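Long-range contacts in putative cytoplasmic protein (Salmonella enterica subsp. enterica serovar Typhimurium, PDB 4IQN), which is of unknown function, a putative cytoplasmic protein whose single chain carries a small four-stranded antiparallel sheet: residues 71-76 / 126-131; 91-96 / 113-118; 119-124 / 207-212. One frame throughout, in Å; residues are numbered along the deposited sequence.

Interaction 1 (71-76 / 126-131); sequences MPVIET and IRIDHV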
HETATM    1  N   MSE B  71      15.288   3.748   5.523  0.70 21.95           N
HETATM    2  CA  MSE B  71      14.000   4.424   5.454  0.70 20.92           C
HETATM    3  C   MSE B  71      12.945   3.421   5.871  0.70 19.98           C
HETATM    4  O   MSE B  71      13.087   2.192   5.657  0.70 20.86           O
HETATM    5  CB  MSE B  71      13.693   4.927   4.020  0.70 20.54           C
HETATM    6  CG  MSE B  71      14.676   6.010   3.561  0.70 24.29           C
HETATM    7 SE   MSE B  71      14.349   6.595   1.701  0.70 29.44          SE
HETATM    8  CE  MSE B  71      12.849   7.820   2.030  0.70 28.95           C
ATOM      9  N   PRO B  72      11.857   3.913   6.443  1.00 22.54           N
ATOM     10  CA  PRO B  72      10.797   2.994   6.928  1.00 23.71           C
ATOM     11  C   PRO B  72      10.017   2.355   5.782  1.00 20.88           C
ATOM     12  O   PRO B  72      10.197   2.711   4.639  1.00 20.43           O
ATOM     13  CB  PRO B  72       9.922   3.884   7.806  1.00 24.39           C
ATOM     14  CG  PRO B  72      10.119   5.259   7.246  1.00 25.71           C
ATOM     15  CD  PRO B  72      11.525   5.320   6.744  1.00 22.72           C
ATOM     16  N   VAL B  73       9.189   1.403   6.137  1.00 21.25           N
ATOM     17  CA  VAL B  73       8.375   0.659   5.239  1.00 20.02           C
ATOM     18  C   VAL B  73       6.924   0.599   5.767  1.00 18.85           C
ATOM     19  O   VAL B  73       5.970   0.794   5.019  1.00 17.52           O
ATOM     20  CB  VAL B  73       8.920  -0.758   5.061  1.00 19.35           C
ATOM     21  CG1 VAL B  73       8.071  -1.503   4.045  1.00 19.73           C
ATOM     22  CG2 VAL B  73      10.379  -0.764   4.662  1.00 22.46           C
ATOM     23  N   ILE B  74       6.759   0.325   7.055  1.00 19.96           N
ATOM     24  CA  ILE B  74       5.464   0.077   7.642  1.00 17.48           C
ATOM     25  C   ILE B  74       5.179   1.041   8.807  1.00 20.62           C
ATOM     26  O   ILE B  74       4.351   0.760   9.684  1.00 24.24           O
ATOM     27  CB  ILE B  74       5.357  -1.396   8.128  1.00 19.85           C
ATOM     28  CG1 ILE B  74       6.462  -1.763   9.150  1.00 20.89           C
ATOM     29  CG2 ILE B  74       5.439  -2.338   6.956  1.00 19.67           C
ATOM     30  CD1 ILE B  74       6.263  -3.114   9.815  1.00 23.73           C
ATOM     31  N   GLU B  75       5.808   2.198   8.763  1.00 17.74           N
ATOM     32  CA  GLU B  75       5.598   3.253   9.784  1.00 20.63           C
ATOM     33  C   GLU B  75       4.236   3.940   9.682  1.00 22.42           C
ATOM     34  O   GLU B  75       3.464   3.980  10.641  1.00 24.56           O
ATOM     35  CB  GLU B  75       6.689   4.282   9.662  1.00 23.51           C
ATOM     36  CG  GLU B  75       6.704   5.291  10.807  1.00 27.79           C
ATOM     37  CD  GLU B  75       7.791   6.326  10.616  1.00 34.39           C
ATOM     38  OE1 GLU B  75       8.933   6.052  10.985  1.00 49.37           O
ATOM     39  OE2 GLU B  75       7.514   7.411  10.083  1.00 44.31           O
ATOM     40  N   THR B  76       3.924   4.464   8.496  1.00 22.81           N
ATOM     41  CA  THR B  76       2.728   5.233   8.274  1.00 23.13           C
ATOM     42  C   THR B  76       1.426   4.485   8.541  1.00 19.87           C
ATOM     43  O   THR B  76       0.512   5.050   9.160  1.00 21.87           O
ATOM     44  CB  THR B  76       2.715   5.805   6.845  1.00 22.39           C
ATOM     45  OG1 THR B  76       3.758   6.759   6.746  1.00 22.72           O
ATOM     46  CG2 THR B  76       1.412   6.499   6.537  1.00 23.54           C
ATOM     47  N   ILE B 126      -3.814   0.652   2.170  1.00 15.71           N
ATOM     48  CA  ILE B 126      -2.791   0.749   3.224  1.00 16.82           C
ATOM     49  C   ILE B 126      -1.557   1.380   2.580  1.00 15.85           C
ATOM     50  O   ILE B 126      -1.032   0.843   1.589  1.00 17.00           O
ATOM     51  CB  ILE B 126      -2.405  -0.611   3.850  1.00 16.97           C
ATOM     52  CG1 ILE B 126      -3.602  -1.320   4.473  1.00 17.78           C
ATOM     53  CG2 ILE B 126      -1.293  -0.417   4.866  1.00 17.57           C
ATOM     54  CD1 ILE B 126      -3.286  -2.707   4.961  1.00 18.89           C
ATOM     55  N   ARG B 127      -1.126   2.520   3.090  1.00 15.53           N
ATOM     56  CA  ARG B 127       0.034   3.188   2.529  1.00 15.07           C
ATOM     57  C   ARG B 127       1.335   2.556   3.050  1.00 17.01           C
ATOM     58  O   ARG B 127       1.520   2.345   4.266  1.00 19.72           O
ATOM     59  CB  ARG B 127       0.032   4.684   2.788  1.00 20.98           C
ATOM     60  CG  ARG B 127       1.130   5.403   1.987  1.00 20.50           C
ATOM     61  CD  ARG B 127       0.979   6.902   1.874  1.00 25.47           C
ATOM     62  NE  ARG B 127       2.002   7.413   0.952  1.00 24.05           N
ATOM     63  CZ  ARG B 127       1.990   8.593   0.336  1.00 28.44           C
ATOM     64  NH1 ARG B 127       0.988   9.426   0.496  1.00 29.86           N
ATOM     65  NH2 ARG B 127       2.999   8.934  -0.481  1.00 29.28           N
ATOM     66  N   ILE B 128       2.219   2.223   2.144  1.00 16.35           N
ATOM     67  CA  ILE B 128       3.547   1.697   2.439  1.00 16.49           C
ATOM     68  C   ILE B 128       4.536   2.845   2.252  1.00 19.68           C
ATOM     69  O   ILE B 128       4.506   3.541   1.233  1.00 18.93           O
ATOM     70  CB  ILE B 128       3.894   0.500   1.492  1.00 16.59           C
ATOM     71  CG1 ILE B 128       2.981  -0.704   1.756  1.00 20.76           C
ATOM     72  CG2 ILE B 128       5.361   0.092   1.520  1.00 16.98           C
ATOM     73  CD1 ILE B 128       3.098  -1.279   3.136  1.00 21.25           C
ATOM     74  N   ASP B 129       5.386   3.068   3.249  1.00 17.92           N
ATOM     75  CA  ASP B 129       6.435   4.082   3.119  1.00 20.26           C
ATOM     76  C   ASP B 129       7.446   3.662   2.050  1.00 17.50           C
ATOM     77  O   ASP B 129       7.921   2.537   2.035  1.00 17.67           O
ATOM     78  CB  ASP B 129       7.122   4.300   4.451  1.00 20.37           C
ATOM     79  CG  ASP B 129       6.155   4.753   5.511  1.00 23.25           C
ATOM     80  OD1 ASP B 129       5.681   5.911   5.378  1.00 25.41           O
ATOM     81  OD2 ASP B 129       5.858   3.943   6.444  1.00 21.67           O
ATOM     82  N   HIS B 130       7.750   4.603   1.163  1.00 18.10           N
ATOM     83  CA  HIS B 130       8.449   4.324  -0.085  1.00 17.02           C
ATOM     84  C   HIS B 130       9.758   5.100  -0.118  1.00 19.19           C
ATOM     85  O   HIS B 130      10.019   6.003   0.724  1.00 21.13           O
ATOM     86  CB  HIS B 130       7.511   4.667  -1.266  1.00 16.82           C
ATOM     87  CG  HIS B 130       8.075   4.345  -2.615  1.00 17.70           C
ATOM     88  ND1 HIS B 130       8.672   3.148  -2.912  1.00 18.55           N
ATOM     89  CD2 HIS B 130       8.098   5.073  -3.759  1.00 17.62           C
ATOM     90  CE1 HIS B 130       9.072   3.163  -4.179  1.00 16.73           C
ATOM     91  NE2 HIS B 130       8.743   4.325  -4.700  1.00 16.31           N
ATOM     92  N   VAL B 131      10.594   4.715  -1.055  1.00 18.41           N
ATOM     93  CA  VAL B 131      11.904   5.309  -1.267  1.00 17.74           C
ATOM     94  C   VAL B 131      11.919   6.443  -2.313  1.00 20.90           C
ATOM     95  O   VAL B 131      12.950   7.042  -2.534  1.00 26.08           O
ATOM     96  CB  VAL B 131      12.948   4.255  -1.650  1.00 20.45           C
ATOM     97  CG1 VAL B 131      13.063   3.215  -0.560  1.00 22.25           C
ATOM     98  CG2 VAL B 131      12.638   3.627  -3.009  1.00 20.61           C
TER
HETATM   99  O   HOH W   1      10.194   5.429   3.564  1.00 21.86           O
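D129, in the loop that follows strand 124-128, holds T76 of helix 75-78 with both carboxylate oxygens. OD1 of D129 accepts a short hydrogen bond, 2.5 Å, from OG1 of T76, while OD2 of D129 accepts the amide of T76 N at 2.9 Å in a nearly straight line (N-H...O 173°). Both bonds use syn lone pairs, so T76 lies across the open end of the carboxylate and fixes its rotation about CB-CG. On T76 the hydroxyl stands beside the backbone N (chi1 -67°), which lets amide and OG1 face the same acid, one to each oxygen. The carboxylate also lies close to the first turn of the helix, where the amide end would probably help to stabilise its negative charge.

The backbone pairs too: D129 N donates to V73 O at 2.9 Å, in a bent bond that meets the carbonyl from above its plane. V73 lies side by side with I128, CG1 of V73 being 4.0 Å from CG2 of I128, and beyond them L170 and L166 of helix 166-175 close the apolar side. At the other end a water bridges P72 O and H130 O.

In sum, an aspartate from a distant segment binds the amide and hydroxyl of T76 in the first turn of helix 75-78, at the place where an outermost strand of the four-stranded antiparallel sheet runs into a loop.

Interaction 2 (91-96 / 113-118); sequences SPDEEA and MPVWSN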
ATOM      1  N   SER B  91      -6.592   7.579   2.329  1.00 24.70           N
ATOM      2  CA  SER B  91      -7.320   8.128   1.184  1.00 27.19           C
ATOM      3  C   SER B  91      -6.393   8.840   0.208  1.00 25.27           C
ATOM      4  O   SER B  91      -5.377   9.435   0.580  1.00 30.15           O
ATOM      5  CB  SER B  91      -8.421   9.073   1.625  1.00 44.01           C
ATOM      6  OG  SER B  91      -7.848  10.205   2.227  1.00 56.48           O
ATOM      7  N   PRO B  92      -6.728   8.777  -1.059  1.00 22.62           N
ATOM      8  CA  PRO B  92      -5.774   9.337  -2.032  1.00 19.32           C
ATOM      9  C   PRO B  92      -5.968  10.808  -2.375  1.00 22.92           C
ATOM     10  O   PRO B  92      -5.322  11.299  -3.312  1.00 20.12           O
ATOM     11  CB  PRO B  92      -5.999   8.445  -3.248  1.00 29.08           C
ATOM     12  CG  PRO B  92      -7.419   8.050  -3.143  1.00 27.88           C
ATOM     13  CD  PRO B  92      -7.741   7.926  -1.696  1.00 23.23           C
ATOM     14  N   ASP B  93      -6.835  11.511  -1.643  1.00 21.17           N
ATOM     15  CA  ASP B  93      -7.213  12.885  -2.031  1.00 18.23           C
ATOM     16  C   ASP B  93      -6.047  13.868  -2.083  1.00 20.65           C
ATOM     17  O   ASP B  93      -5.964  14.650  -3.013  1.00 19.92           O
ATOM     18  CB  ASP B  93      -8.344  13.412  -1.149  1.00 23.39           C
ATOM     19  CG  ASP B  93      -9.577  12.521  -1.210  1.00 23.70           C
ATOM     20  OD1 ASP B  93      -9.631  11.560  -0.427  1.00 30.09           O
ATOM     21  OD2 ASP B  93     -10.496  12.774  -2.034  1.00 20.41           O
ATOM     22  N   GLU B  94      -5.162  13.837  -1.083  0.70 21.41           N
ATOM     23  CA  GLU B  94      -4.012  14.734  -1.044  0.70 23.19           C
ATOM     24  C   GLU B  94      -3.125  14.584  -2.285  0.70 21.78           C
ATOM     25  O   GLU B  94      -2.763  15.581  -2.916  0.70 22.51           O
ATOM     26  CB  GLU B  94      -3.172  14.535   0.230  0.70 29.56           C
ATOM     27  CG  GLU B  94      -3.881  14.924   1.525  0.70 40.31           C
ATOM     28  CD  GLU B  94      -3.666  16.374   1.961  0.70 29.21           C
ATOM     29  OE1 GLU B  94      -2.758  17.046   1.440  0.70 58.13           O
ATOM     30  OE2 GLU B  94      -4.389  16.837   2.819  0.70 38.51           O
ATOM     31  N   GLU B  95      -2.793  13.352  -2.646  1.00 19.37           N
ATOM     32  CA  GLU B  95      -1.981  13.131  -3.838  1.00 20.88           C
ATOM     33  C   GLU B  95      -2.734  13.633  -5.058  1.00 18.91           C
ATOM     34  O   GLU B  95      -2.137  14.288  -5.905  1.00 18.82           O
ATOM     35  CB  GLU B  95      -1.647  11.662  -4.039  1.00 22.72           C
ATOM     36  CG  GLU B  95      -0.771  11.393  -5.276  1.00 24.41           C
ATOM     37  CD  GLU B  95       0.674  11.847  -5.150  1.00 25.41           C
ATOM     38  OE1 GLU B  95       1.152  12.104  -4.014  1.00 23.49           O
ATOM     39  OE2 GLU B  95       1.348  11.935  -6.209  1.00 22.60           O
ATOM     40  N   ALA B  96      -4.037  13.376  -5.130  1.00 20.07           N
ATOM     41  CA  ALA B  96      -4.830  13.809  -6.269  1.00 19.87           C
ATOM     42  C   ALA B  96      -4.907  15.327  -6.393  1.00 18.51           C
ATOM     43  O   ALA B  96      -4.950  15.874  -7.511  1.00 19.15           O
ATOM     44  CB  ALA B  96      -6.230  13.225  -6.202  1.00 21.03           C
HETATM   45  N   MSE B 113     -13.422  19.023  -1.086  1.00 22.41           N
HETATM   46  CA  MSE B 113     -13.739  17.598  -1.079  1.00 22.82           C
HETATM   47  C   MSE B 113     -15.188  17.324  -1.448  1.00 24.34           C
HETATM   48  O   MSE B 113     -16.038  18.188  -1.211  1.00 23.91           O
HETATM   49  CB  MSE B 113     -13.566  17.045   0.334  1.00 23.73           C
HETATM   50  CG  MSE B 113     -12.127  16.913   0.803  1.00 24.40           C
HETATM   51 SE   MSE B 113     -11.277  15.353   0.014  0.75 21.00          SE
HETATM   52  CE  MSE B 113     -12.261  13.875   0.918  1.00 30.53           C
ATOM     53  N   PRO B 114     -15.425  16.280  -2.275  1.00 22.60           N
ATOM     54  CA  PRO B 114     -14.578  15.119  -2.334  1.00 21.24           C
ATOM     55  C   PRO B 114     -13.668  15.387  -3.564  1.00 19.65           C
ATOM     56  O   PRO B 114     -14.171  15.829  -4.591  1.00 22.41           O
ATOM     57  CB  PRO B 114     -15.523  13.961  -2.674  1.00 19.72           C
ATOM     58  CG  PRO B 114     -16.712  14.595  -3.206  1.00 21.03           C
ATOM     59  CD  PRO B 114     -16.836  15.888  -2.457  1.00 21.90           C
ATOM     60  N   VAL B 115     -12.378  15.103  -3.471  1.00 19.19           N
ATOM     61  CA  VAL B 115     -11.463  15.274  -4.609  1.00 17.89           C
ATOM     62  C   VAL B 115     -11.457  14.006  -5.481  1.00 18.83           C
ATOM     63  O   VAL B 115     -11.736  14.062  -6.674  1.00 18.73           O
ATOM     64  CB  VAL B 115     -10.065  15.614  -4.139  1.00 17.68           C
ATOM     65  CG1 VAL B 115      -9.104  15.652  -5.292  1.00 21.38           C
ATOM     66  CG2 VAL B 115     -10.069  16.913  -3.367  1.00 18.67           C
ATOM     67  N   TRP B 116     -11.134  12.876  -4.873  1.00 17.04           N
ATOM     68  CA  TRP B 116     -11.204  11.590  -5.504  1.00 17.98           C
ATOM     69  C   TRP B 116     -12.603  10.980  -5.408  1.00 17.75           C
ATOM     70  O   TRP B 116     -13.431  11.369  -4.605  1.00 17.50           O
ATOM     71  CB  TRP B 116     -10.173  10.652  -4.910  1.00 17.82           C
ATOM     72  CG  TRP B 116      -9.615   9.574  -5.818  1.00 18.14           C
ATOM     73  CD1 TRP B 116      -9.759   8.230  -5.669  1.00 17.15           C
ATOM     74  CD2 TRP B 116      -8.758   9.762  -6.975  1.00 17.92           C
ATOM     75  NE1 TRP B 116      -9.047   7.574  -6.635  1.00 20.35           N
ATOM     76  CE2 TRP B 116      -8.412   8.480  -7.443  1.00 18.92           C
ATOM     77  CE3 TRP B 116      -8.220  10.878  -7.607  1.00 19.93           C
ATOM     78  CZ2 TRP B 116      -7.587   8.282  -8.544  1.00 21.26           C
ATOM     79  CZ3 TRP B 116      -7.410  10.695  -8.720  1.00 23.54           C
ATOM     80  CH2 TRP B 116      -7.096   9.412  -9.184  1.00 20.20           C
ATOM     81  N   SER B 117     -12.850   9.993  -6.255  1.00 17.71           N
ATOM     82  CA  SER B 117     -14.102   9.301  -6.268  1.00 16.84           C
ATOM     83  C   SER B 117     -14.395   8.741  -4.871  1.00 16.94           C
ATOM     84  O   SER B 117     -13.468   8.343  -4.157  1.00 18.84           O
ATOM     85  CB  SER B 117     -14.046   8.122  -7.245  1.00 19.25           C
ATOM     86  OG  SER B 117     -15.226   7.355  -7.166  1.00 20.32           O
ATOM     87  N   ASN B 118     -15.653   8.749  -4.501  1.00 16.92           N
ATOM     88  CA  ASN B 118     -16.095   8.057  -3.268  1.00 19.03           C
ATOM     89  C   ASN B 118     -17.167   7.000  -3.500  1.00 18.95           C
ATOM     90  O   ASN B 118     -18.002   6.717  -2.619  1.00 18.39           O
ATOM     91  CB  ASN B 118     -16.559   9.051  -2.217  1.00 22.05           C
ATOM     92  CG  ASN B 118     -17.668   9.934  -2.699  1.00 21.55           C
ATOM     93  OD1 ASN B 118     -18.348   9.657  -3.693  1.00 22.12           O
ATOM     94  ND2 ASN B 118     -17.874  11.003  -1.985  1.00 28.07           N
TER
HETATM   95  O   HOH W   2     -12.988  11.478  -1.974  1.00 25.37           O
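The carboxylate of D93 points into the bend of 113-118, where OD2 gathers two consecutive backbone amides. W116 N donates to D93 OD2 at 2.9 Å along an almost straight line (169°), arriving on the anti side and 33° out of the carboxylate plane. V115 N makes a weaker bond to D93 OD2, 3.3 Å long and bent. A water adds a third donor to D93 OD2 and also donates to W116 O, so that the acid reaches W116's amide directly and its carbonyl through the water. Selenomethionine M113, bent at chi2 and chi3, curls its end back over the same acid at about a right angle, with SE 3.4 Å from D93 OD2.

Beside this polar centre the indole of W116 lies against the helix start. CG of P92 stands over the face of its five-membered ring in a CH-pi contact, 3.8 Å from the centroid and 28° off the ring normal. Further along the indole, the methyl of A96 comes obliquely to the six-membered ring, A96 CB to W116 CE3 being 3.4 Å, and it also touches CG1 of V115 at 3.9 Å.

P92 holds the N-cap position, and its carbonyl accepts from A96 N, so the first turn of helix 93-99 sets the spacing of P92, D93 and A96. Outside the pair, M154 of strand 151-155 packs on P92, A96 and W116, Y212 meets the indole edge-to-face, and E210 accepts the indole NH.

With two amides and a water donating to one oxygen of a buried aspartate, and the helix N terminus close by, the acid is probably held as the anion, its charge spent on fixing an irregular loop rather than on a counter-ion in the two segments.

Interaction 3 (119-124 / 207-212); sequences DPRLPA and LDLEDY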
ATOM      1  N   ASP B 119     -17.143   6.393  -4.668  1.00 16.82           N
ATOM      2  CA  ASP B 119     -18.056   5.289  -4.955  1.00 18.61           C
ATOM      3  C   ASP B 119     -17.898   4.244  -3.833  1.00 16.75           C
ATOM      4  O   ASP B 119     -16.769   3.948  -3.402  1.00 16.72           O
ATOM      5  CB  ASP B 119     -17.733   4.697  -6.324  1.00 18.87           C
ATOM      6  CG  ASP B 119     -18.704   3.609  -6.733  1.00 20.15           C
ATOM      7  OD1 ASP B 119     -18.655   2.506  -6.126  1.00 19.51           O
ATOM      8  OD2 ASP B 119     -19.543   3.850  -7.640  1.00 22.06           O
ATOM      9  N   PRO B 120     -19.012   3.694  -3.359  1.00 17.17           N
ATOM     10  CA  PRO B 120     -18.936   2.808  -2.166  1.00 18.43           C
ATOM     11  C   PRO B 120     -18.319   1.449  -2.437  1.00 18.73           C
ATOM     12  O   PRO B 120     -18.065   0.697  -1.516  1.00 20.94           O
ATOM     13  CB  PRO B 120     -20.410   2.663  -1.755  1.00 20.60           C
ATOM     14  CG  PRO B 120     -21.166   2.886  -3.015  1.00 21.01           C
ATOM     15  CD  PRO B 120     -20.409   3.962  -3.734  1.00 18.25           C
ATOM     16  N   ARG B 121     -18.039   1.130  -3.702  1.00 17.30           N
ATOM     17  CA  ARG B 121     -17.309  -0.077  -4.025  1.00 15.91           C
ATOM     18  C   ARG B 121     -15.800   0.074  -3.842  1.00 16.00           C
ATOM     19  O   ARG B 121     -15.104  -0.928  -3.899  1.00 15.97           O
ATOM     20  CB  ARG B 121     -17.549  -0.475  -5.482  1.00 15.94           C
ATOM     21  CG  ARG B 121     -18.965  -0.901  -5.783  1.00 19.84           C
ATOM     22  CD  ARG B 121     -19.180  -1.043  -7.303  1.00 21.66           C
ATOM     23  NE  ARG B 121     -19.364   0.270  -7.865  1.00 20.10           N
ATOM     24  CZ  ARG B 121     -19.586   0.517  -9.151  1.00 19.97           C
ATOM     25  NH1 ARG B 121     -19.579  -0.475 -10.021  1.00 22.45           N
ATOM     26  NH2 ARG B 121     -19.752   1.749  -9.566  1.00 19.61           N
ATOM     27  N   LEU B 122     -15.277   1.306  -3.703  1.00 15.14           N
ATOM     28  CA  LEU B 122     -13.843   1.490  -3.601  1.00 15.09           C
ATOM     29  C   LEU B 122     -13.236   0.755  -2.397  1.00 16.25           C
ATOM     30  O   LEU B 122     -13.769   0.854  -1.258  1.00 16.49           O
ATOM     31  CB  LEU B 122     -13.458   2.955  -3.541  1.00 16.90           C
ATOM     32  CG  LEU B 122     -13.675   3.710  -4.879  1.00 16.00           C
ATOM     33  CD1 LEU B 122     -13.589   5.206  -4.689  1.00 17.58           C
ATOM     34  CD2 LEU B 122     -12.720   3.233  -5.937  1.00 19.49           C
ATOM     35  N   PRO B 123     -12.118   0.042  -2.632  1.00 17.39           N
ATOM     36  CA  PRO B 123     -11.457  -0.746  -1.613  1.00 15.86           C
ATOM     37  C   PRO B 123     -10.612   0.158  -0.716  1.00 15.61           C
ATOM     38  O   PRO B 123     -10.196   1.250  -1.096  1.00 15.58           O
ATOM     39  CB  PRO B 123     -10.567  -1.659  -2.412  1.00 17.32           C
ATOM     40  CG  PRO B 123     -10.194  -0.849  -3.604  1.00 16.96           C
ATOM     41  CD  PRO B 123     -11.444  -0.130  -3.944  1.00 17.19           C
ATOM     42  N   ALA B 124     -10.352  -0.334   0.484  1.00 15.91           N
ATOM     43  CA  ALA B 124      -9.452   0.341   1.386  1.00 15.99           C
ATOM     44  C   ALA B 124      -8.033   0.309   0.793  1.00 15.92           C
ATOM     45  O   ALA B 124      -7.699  -0.544  -0.066  1.00 16.03           O
ATOM     46  CB  ALA B 124      -9.476  -0.340   2.744  1.00 16.55           C
ATOM     47  N   LEU B 207     -10.544  -0.515 -10.327  1.00 18.41           N
ATOM     48  CA  LEU B 207      -9.541   0.367 -10.874  1.00 20.82           C
ATOM     49  C   LEU B 207     -10.139   1.388 -11.831  1.00 21.20           C
ATOM     50  O   LEU B 207      -9.683   2.534 -11.893  1.00 18.52           O
ATOM     51  CB  LEU B 207      -8.447  -0.433 -11.554  1.00 23.90           C
ATOM     52  CG  LEU B 207      -7.570  -1.185 -10.552  1.00 28.25           C
ATOM     53  CD1 LEU B 207      -6.888  -2.369 -11.237  1.00 32.83           C
ATOM     54  CD2 LEU B 207      -6.606  -0.170  -9.986  1.00 28.90           C
ATOM     55  N   ASP B 208     -11.177   0.993 -12.550  1.00 21.98           N
ATOM     56  CA  ASP B 208     -11.915   1.922 -13.429  1.00 22.81           C
ATOM     57  C   ASP B 208     -12.534   3.082 -12.658  1.00 20.29           C
ATOM     58  O   ASP B 208     -12.700   4.128 -13.207  1.00 22.47           O
ATOM     59  CB  ASP B 208     -13.014   1.177 -14.179  1.00 27.33           C
ATOM     60  CG  ASP B 208     -13.872   2.083 -15.032  1.00 37.35           C
ATOM     61  OD1 ASP B 208     -13.321   2.714 -15.971  1.00 34.69           O
ATOM     62  OD2 ASP B 208     -15.110   2.140 -14.777  1.00 46.97           O
ATOM     63  N   LEU B 209     -12.856   2.879 -11.376  1.00 20.04           N
ATOM     64  CA  LEU B 209     -13.437   3.909 -10.542  1.00 18.01           C
ATOM     65  C   LEU B 209     -12.429   4.869  -9.906  1.00 19.97           C
ATOM     66  O   LEU B 209     -12.836   5.868  -9.324  1.00 22.06           O
ATOM     67  CB  LEU B 209     -14.249   3.254  -9.422  1.00 20.10           C
ATOM     68  CG  LEU B 209     -15.432   2.402  -9.884  1.00 22.32           C
ATOM     69  CD1 LEU B 209     -16.046   1.689  -8.693  1.00 23.31           C
ATOM     70  CD2 LEU B 209     -16.473   3.222 -10.603  1.00 25.83           C
ATOM     71  N   GLU B 210     -11.135   4.560  -9.998  1.00 16.24           N
ATOM     72  CA  GLU B 210     -10.102   5.362  -9.380  1.00 17.42           C
ATOM     73  C   GLU B 210      -9.786   6.573 -10.255  1.00 17.82           C
ATOM     74  O   GLU B 210      -8.873   6.538 -11.108  1.00 20.46           O
ATOM     75  CB  GLU B 210      -8.863   4.533  -9.101  1.00 15.65           C
ATOM     76  CG  GLU B 210      -9.064   3.301  -8.211  1.00 16.11           C
ATOM     77  CD  GLU B 210      -9.198   3.568  -6.725  1.00 17.72           C
ATOM     78  OE1 GLU B 210      -9.239   4.764  -6.279  1.00 18.62           O
ATOM     79  OE2 GLU B 210      -9.303   2.528  -6.009  1.00 17.81           O
ATOM     80  N   ASP B 211     -10.506   7.656  -9.987  1.00 18.06           N
ATOM     81  CA  ASP B 211     -10.368   8.899 -10.742  1.00 18.59           C
ATOM     82  C   ASP B 211     -10.992  10.002  -9.904  1.00 18.48           C
ATOM     83  O   ASP B 211     -11.642   9.722  -8.879  1.00 17.91           O
ATOM     84  CB  ASP B 211     -11.073   8.766 -12.090  1.00 21.87           C
ATOM     85  CG  ASP B 211     -10.472   9.677 -13.159  1.00 26.58           C
ATOM     86  OD1 ASP B 211      -9.772  10.653 -12.825  1.00 25.47           O
ATOM     87  OD2 ASP B 211     -10.702   9.423 -14.352  1.00 30.66           O
ATOM     88  N   TYR B 212     -10.799  11.231 -10.328  1.00 20.17           N
ATOM     89  CA  TYR B 212     -11.364  12.405  -9.674  1.00 18.71           C
ATOM     90  C   TYR B 212     -12.874  12.302  -9.620  1.00 16.49           C
ATOM     91  O   TYR B 212     -13.525  11.826 -10.557  1.00 18.60           O
ATOM     92  CB  TYR B 212     -10.963  13.699 -10.415  1.00 18.45           C
ATOM     93  CG  TYR B 212      -9.512  14.024 -10.280  1.00 18.89           C
ATOM     94  CD1 TYR B 212      -9.033  14.714  -9.169  1.00 18.02           C
ATOM     95  CD2 TYR B 212      -8.591  13.618 -11.234  1.00 22.08           C
ATOM     96  CE1 TYR B 212      -7.692  14.973  -9.015  1.00 19.61           C
ATOM     97  CE2 TYR B 212      -7.253  13.865 -11.084  1.00 20.72           C
ATOM     98  CZ  TYR B 212      -6.798  14.580  -9.981  1.00 18.07           C
ATOM     99  OH  TYR B 212      -5.441  14.800  -9.814  1.00 20.40           O
TER
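With chi1 of D119 at -176° and the chain of R121 bent at chi3 (-79°), carboxylate and guanidinium come together and form a platform for L209. R121 grips D119 side-on: NE of R121 donates to OD1 of D119 at 2.9 Å, and NH2 of R121 reaches OD2 of D119 at the same distance, close to the guanidinium plane. OD1 of D119 also accepts from R121 N at 2.9 Å, so three bonds pin the carboxylate. CD1 of L209 then lies over one guanidinium face, offset toward its rim and 3.7 Å from R121 NE, and also touches D119 OD1; CD2 of L209 meets R121 NH2.

Next to it, L122 and E210 run antiparallel alongside each other. CD2 of L122 packs 3.8 Å from L209 CB and 3.5 Å from E210 OE2, against an acid held by R41 and Y139 through OE2. The methyl therefore covers a carboxylate whose polar needs are met elsewhere.

D119 to L122 is a type I beta turn, reinforced by an Asx turn through D119 OD1, and it sits just before strand 124-128, joined by van der Waals packing to L209 and E210, where the chain leaves helix 195-208.

From the N terminus the chain first enters 71-76, whose partner 126-131 closes a loop of 49 intervening residues as interaction 1, tying helix 75-78 to the edge of the antiparallel sheet. Within that loop lies the whole of interaction 2, a short closure of 16 residues between the start of helix 93-99 and the irregular loop 113-118. The next residues, 119-124, lead into strand 124-128 and open interaction 3, which closes over 82 residues and ties the turn before that strand to the end region of helix 195-208. Interactions 1 and 3 therefore cross, while 2 and 3 follow in series and touch, through a probable hydrogen bond between A96 O and Y212 OH.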